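Local structure of UPF0311 protein RPA1785 (Rhodopseudomonas palustris, 3C5O) at residues 9-15 with 148-154. The protein is of unknown function but belongs to the UPF0311 (DUF3237) family of beta-barrel proteins. Sequence-based numbering, arbitrary orientation.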
ATOM      1  N   THR B   9      20.032   3.813 -17.352  1.00 67.83           N
ATOM      2  CA  THR B   9      18.634   3.777 -17.747  1.00 64.94           C
ATOM      3  C   THR B   9      18.564   3.906 -19.254  1.00 66.36           C
ATOM      4  O   THR B   9      19.550   4.238 -19.890  1.00 69.50           O
ATOM      5  CB  THR B   9      17.776   4.906 -17.098  1.00 62.09           C
ATOM      6  OG1 THR B   9      18.168   6.181 -17.617  1.00 61.03           O
ATOM      7  CG2 THR B   9      17.901   4.888 -15.594  1.00 61.49           C
ATOM      8  N   LYS B  10      17.394   3.629 -19.814  1.00 65.03           N
ATOM      9  CA  LYS B  10      17.152   3.738 -21.244  1.00 66.38           C
ATOM     10  C   LYS B  10      15.694   4.163 -21.439  1.00 62.81           C
ATOM     11  O   LYS B  10      14.784   3.540 -20.901  1.00 61.26           O
ATOM     12  CB  LYS B  10      17.441   2.389 -21.922  1.00 67.84           C
ATOM     13  CG  LYS B  10      16.743   2.158 -23.249  1.00 69.53           C
ATOM     14  CD  LYS B  10      16.889   0.710 -23.709  1.00 71.09           C
ATOM     15  CE  LYS B  10      15.814   0.334 -24.711  1.00 73.80           C
ATOM     16  NZ  LYS B  10      15.610  -1.150 -24.684  1.00 78.23           N
ATOM     17  N   TYR B  11      15.478   5.226 -22.204  1.00 62.63           N
ATOM     18  CA  TYR B  11      14.133   5.680 -22.518  1.00 60.15           C
ATOM     19  C   TYR B  11      13.425   4.617 -23.320  1.00 59.88           C
ATOM     20  O   TYR B  11      13.984   4.106 -24.296  1.00 62.81           O
ATOM     21  CB  TYR B  11      14.170   6.990 -23.308  1.00 61.47           C
ATOM     22  CG  TYR B  11      12.840   7.326 -23.942  1.00 59.19           C
ATOM     23  CD1 TYR B  11      11.812   7.867 -23.182  1.00 54.66           C
ATOM     24  CD2 TYR B  11      12.614   7.081 -25.299  1.00 60.19           C
ATOM     25  CE1 TYR B  11      10.581   8.165 -23.741  1.00 54.87           C
ATOM     26  CE2 TYR B  11      11.386   7.359 -25.876  1.00 60.22           C
ATOM     27  CZ  TYR B  11      10.373   7.903 -25.087  1.00 58.24           C
ATOM     28  OH  TYR B  11       9.155   8.198 -25.655  1.00 58.89           O
ATOM     29  N   VAL B  12      12.209   4.258 -22.916  1.00 57.11           N
ATOM     30  CA  VAL B  12      11.467   3.236 -23.644  1.00 56.10           C
ATOM     31  C   VAL B  12      10.175   3.754 -24.287  1.00 54.99           C
ATOM     32  O   VAL B  12       9.889   3.427 -25.426  1.00 56.13           O
ATOM     33  CB  VAL B  12      11.190   1.941 -22.796  1.00 55.54           C
ATOM     34  CG1 VAL B  12      12.456   1.131 -22.625  1.00 56.97           C
ATOM     35  CG2 VAL B  12      10.576   2.282 -21.436  1.00 50.82           C
ATOM     36  N   PHE B  13       9.372   4.532 -23.573  1.00 52.67           N
ATOM     37  CA  PHE B  13       8.141   5.031 -24.199  1.00 52.11           C
ATOM     38  C   PHE B  13       7.551   6.176 -23.442  1.00 51.15           C
ATOM     39  O   PHE B  13       7.943   6.430 -22.305  1.00 50.06           O
ATOM     40  CB  PHE B  13       7.086   3.906 -24.409  1.00 51.63           C
ATOM     41  CG  PHE B  13       6.765   3.105 -23.168  1.00 49.10           C
ATOM     42  CD1 PHE B  13       7.368   1.866 -22.953  1.00 50.23           C
ATOM     43  CD2 PHE B  13       5.843   3.572 -22.234  1.00 47.70           C
ATOM     44  CE1 PHE B  13       7.082   1.132 -21.828  1.00 49.38           C
ATOM     45  CE2 PHE B  13       5.542   2.828 -21.094  1.00 46.32           C
ATOM     46  CZ  PHE B  13       6.162   1.606 -20.895  1.00 47.10           C
ATOM     47  N   THR B  14       6.603   6.859 -24.078  1.00 51.97           N
ATOM     48  CA  THR B  14       5.892   7.977 -23.464  1.00 51.33           C
ATOM     49  C   THR B  14       4.394   7.662 -23.284  1.00 50.82           C
ATOM     50  O   THR B  14       3.741   7.144 -24.205  1.00 50.44           O
ATOM     51  CB  THR B  14       6.113   9.266 -24.260  1.00 53.54           C
ATOM     52  OG1 THR B  14       7.518   9.542 -24.312  1.00 55.11           O
ATOM     53  CG2 THR B  14       5.417  10.452 -23.602  1.00 50.91           C
ATOM     54  N   ILE B  15       3.896   7.913 -22.065  1.00 49.13           N
ATOM     55  CA  ILE B  15       2.458   7.868 -21.736  1.00 48.89           C
ATOM     56  C   ILE B  15       1.929   9.293 -21.642  1.00 49.80           C
ATOM     57  O   ILE B  15       2.442  10.108 -20.854  1.00 49.35           O
ATOM     58  CB  ILE B  15       2.169   7.199 -20.353  1.00 47.65           C
ATOM     59  CG1 ILE B  15       2.686   5.751 -20.314  1.00 48.11           C
ATOM     60  CG2 ILE B  15       0.670   7.240 -20.030  1.00 46.34           C
ATOM     61  CD1 ILE B  15       2.575   5.111 -18.921  1.00 44.65           C
ATOM     62  N   VAL B 148       2.275  14.203 -19.415  1.00 51.86           N
ATOM     63  CA  VAL B 148       3.152  13.501 -20.351  1.00 52.28           C
ATOM     64  C   VAL B 148       4.303  12.872 -19.576  1.00 52.18           C
ATOM     65  O   VAL B 148       5.156  13.582 -19.063  1.00 53.51           O
ATOM     66  CB  VAL B 148       3.746  14.466 -21.394  1.00 54.58           C
ATOM     67  CG1 VAL B 148       4.695  13.738 -22.370  1.00 55.75           C
ATOM     68  CG2 VAL B 148       2.651  15.168 -22.172  1.00 55.00           C
ATOM     69  N   ILE B 149       4.336  11.541 -19.512  1.00 51.36           N
ATOM     70  CA  ILE B 149       5.337  10.826 -18.730  1.00 50.71           C
ATOM     71  C   ILE B 149       6.262  10.144 -19.700  1.00 51.32           C
ATOM     72  O   ILE B 149       5.834   9.273 -20.451  1.00 51.22           O
ATOM     73  CB  ILE B 149       4.758   9.621 -17.904  1.00 49.42           C
ATOM     74  CG1 ILE B 149       3.234   9.725 -17.578  1.00 49.64           C
ATOM     75  CG2 ILE B 149       5.726   9.208 -16.750  1.00 49.53           C
ATOM     76  CD1 ILE B 149       2.849  10.627 -16.535  1.00 51.88           C
ATOM     77  N   ASP B 150       7.530  10.506 -19.652  1.00 52.13           N
ATOM     78  CA  ASP B 150       8.554   9.812 -20.403  1.00 53.13           C
ATOM     79  C   ASP B 150       9.082   8.713 -19.523  1.00 52.26           C
ATOM     80  O   ASP B 150       9.650   8.981 -18.460  1.00 52.95           O
ATOM     81  CB  ASP B 150       9.667  10.775 -20.773  1.00 55.01           C
ATOM     82  CG  ASP B 150       9.203  11.826 -21.737  1.00 58.34           C
ATOM     83  OD1 ASP B 150       8.600  11.467 -22.772  1.00 61.14           O
ATOM     84  OD2 ASP B 150       9.446  13.019 -21.465  1.00 64.47           O
ATOM     85  N   VAL B 151       8.887   7.480 -19.964  1.00 51.26           N
ATOM     86  CA  VAL B 151       9.173   6.293 -19.152  1.00 50.08           C
ATOM     87  C   VAL B 151      10.552   5.741 -19.518  1.00 51.81           C
ATOM     88  O   VAL B 151      10.861   5.532 -20.688  1.00 52.98           O
ATOM     89  CB  VAL B 151       8.071   5.186 -19.323  1.00 48.82           C
ATOM     90  CG1 VAL B 151       8.388   3.944 -18.480  1.00 48.66           C
ATOM     91  CG2 VAL B 151       6.663   5.722 -18.945  1.00 45.85           C
ATOM     92  N   HIS B 152      11.368   5.506 -18.501  1.00 51.36           N
ATOM     93  CA  HIS B 152      12.703   5.005 -18.682  1.00 53.01           C
ATOM     94  C   HIS B 152      12.840   3.673 -17.983  1.00 53.04           C
ATOM     95  O   HIS B 152      12.435   3.540 -16.837  1.00 52.57           O
ATOM     96  CB  HIS B 152      13.699   6.003 -18.100  1.00 53.88           C
ATOM     97  CG  HIS B 152      13.573   7.367 -18.691  1.00 54.04           C
ATOM     98  ND1 HIS B 152      14.305   7.772 -19.778  1.00 55.60           N
ATOM     99  CD2 HIS B 152      12.765   8.406 -18.376  1.00 54.72           C
ATOM    100  CE1 HIS B 152      13.984   9.011 -20.095  1.00 55.05           C
ATOM    101  NE2 HIS B 152      13.046   9.419 -19.264  1.00 57.29           N
ATOM    102  N   GLN B 153      13.412   2.699 -18.676  1.00 53.80           N
ATOM    103  CA  GLN B 153      13.680   1.384 -18.119  1.00 54.57           C
ATOM    104  C   GLN B 153      14.955   1.464 -17.294  1.00 56.52           C
ATOM    105  O   GLN B 153      15.975   1.948 -17.800  1.00 58.65           O
ATOM    106  CB  GLN B 153      13.885   0.404 -19.268  1.00 55.39           C
ATOM    107  CG  GLN B 153      13.961  -1.039 -18.861  1.00 57.35           C
ATOM    108  CD  GLN B 153      14.367  -1.954 -20.008  1.00 60.23           C
ATOM    109  OE1 GLN B 153      14.156  -3.168 -19.956  1.00 62.69           O
ATOM    110  NE2 GLN B 153      14.976  -1.383 -21.035  1.00 63.86           N
ATOM    111  N   VAL B 154      14.909   1.013 -16.033  1.00 56.42           N
ATOM    112  CA  VAL B 154      16.128   0.951 -15.215  1.00 58.26           C
ATOM    113  C   VAL B 154      16.885  -0.332 -15.516  1.00 61.54           C
ATOM    114  O   VAL B 154      16.364  -1.452 -15.358  1.00 61.35           O
ATOM    115  CB  VAL B 154      15.881   1.036 -13.702  1.00 57.63           C
ATOM    116  CG1 VAL B 154      17.202   0.814 -12.926  1.00 58.56           C
ATOM    117  CG2 VAL B 154      15.251   2.381 -13.324  1.00 55.15           C
TER
HETATM  118  O   HOH W   1      16.885   7.058 -20.098  1.00 51.98           O
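A classic beta bulge breaks the pairing: Val-12 and Phe-13 stand together opposite the single residue Val-151. The Val-151 carbonyl oxygen takes a nearly straight bond from Val-12 N (2.9 Å, 174°) and a weak one from Phe-13 N at 3.4 Å. Regular antiparallel pairing continues on both sides, with Lys-10 against Gln-153 and Ile-15 against Ile-149. Within the bulge, CG of Phe-13 sits between its backbone N and carbonyl carbon (chi1 53°). This lays the ring alongside Val-151, whose CB sits over one ring face, 4.2 Å from the centroid. Trp-130, Val-43 and Ile-48 also pack on the Phe-13 side chain. The pairing joins the first strand, 9-27, to the last, 146-154, and so closes the eight-stranded antiparallel barrel. Tyr-11, His-152, Thr-14 and Asp-150 lie on the other face of the sheet from Phe-13. Tyr-11 and His-152 form an offset edge-to-face pair, the tyrosine edge toward the imidazole face, with the planes at 66°. A water bridges His-152 ND1 and Thr-9 OG1. Thr-14 OG1 donates to Asp-150 OD1 at 2.7 Å, meeting it nearly along the C-O axis. Thr-14 CG2 packs on Val-148 CG1, 3.6 Å away. A valine in place of Thr-14 would probably leave the Asp-150 carboxylate without this hydroxyl donor and freer to turn. Pro-5 of a second subunit packs on both Tyr-11 and Asp-150.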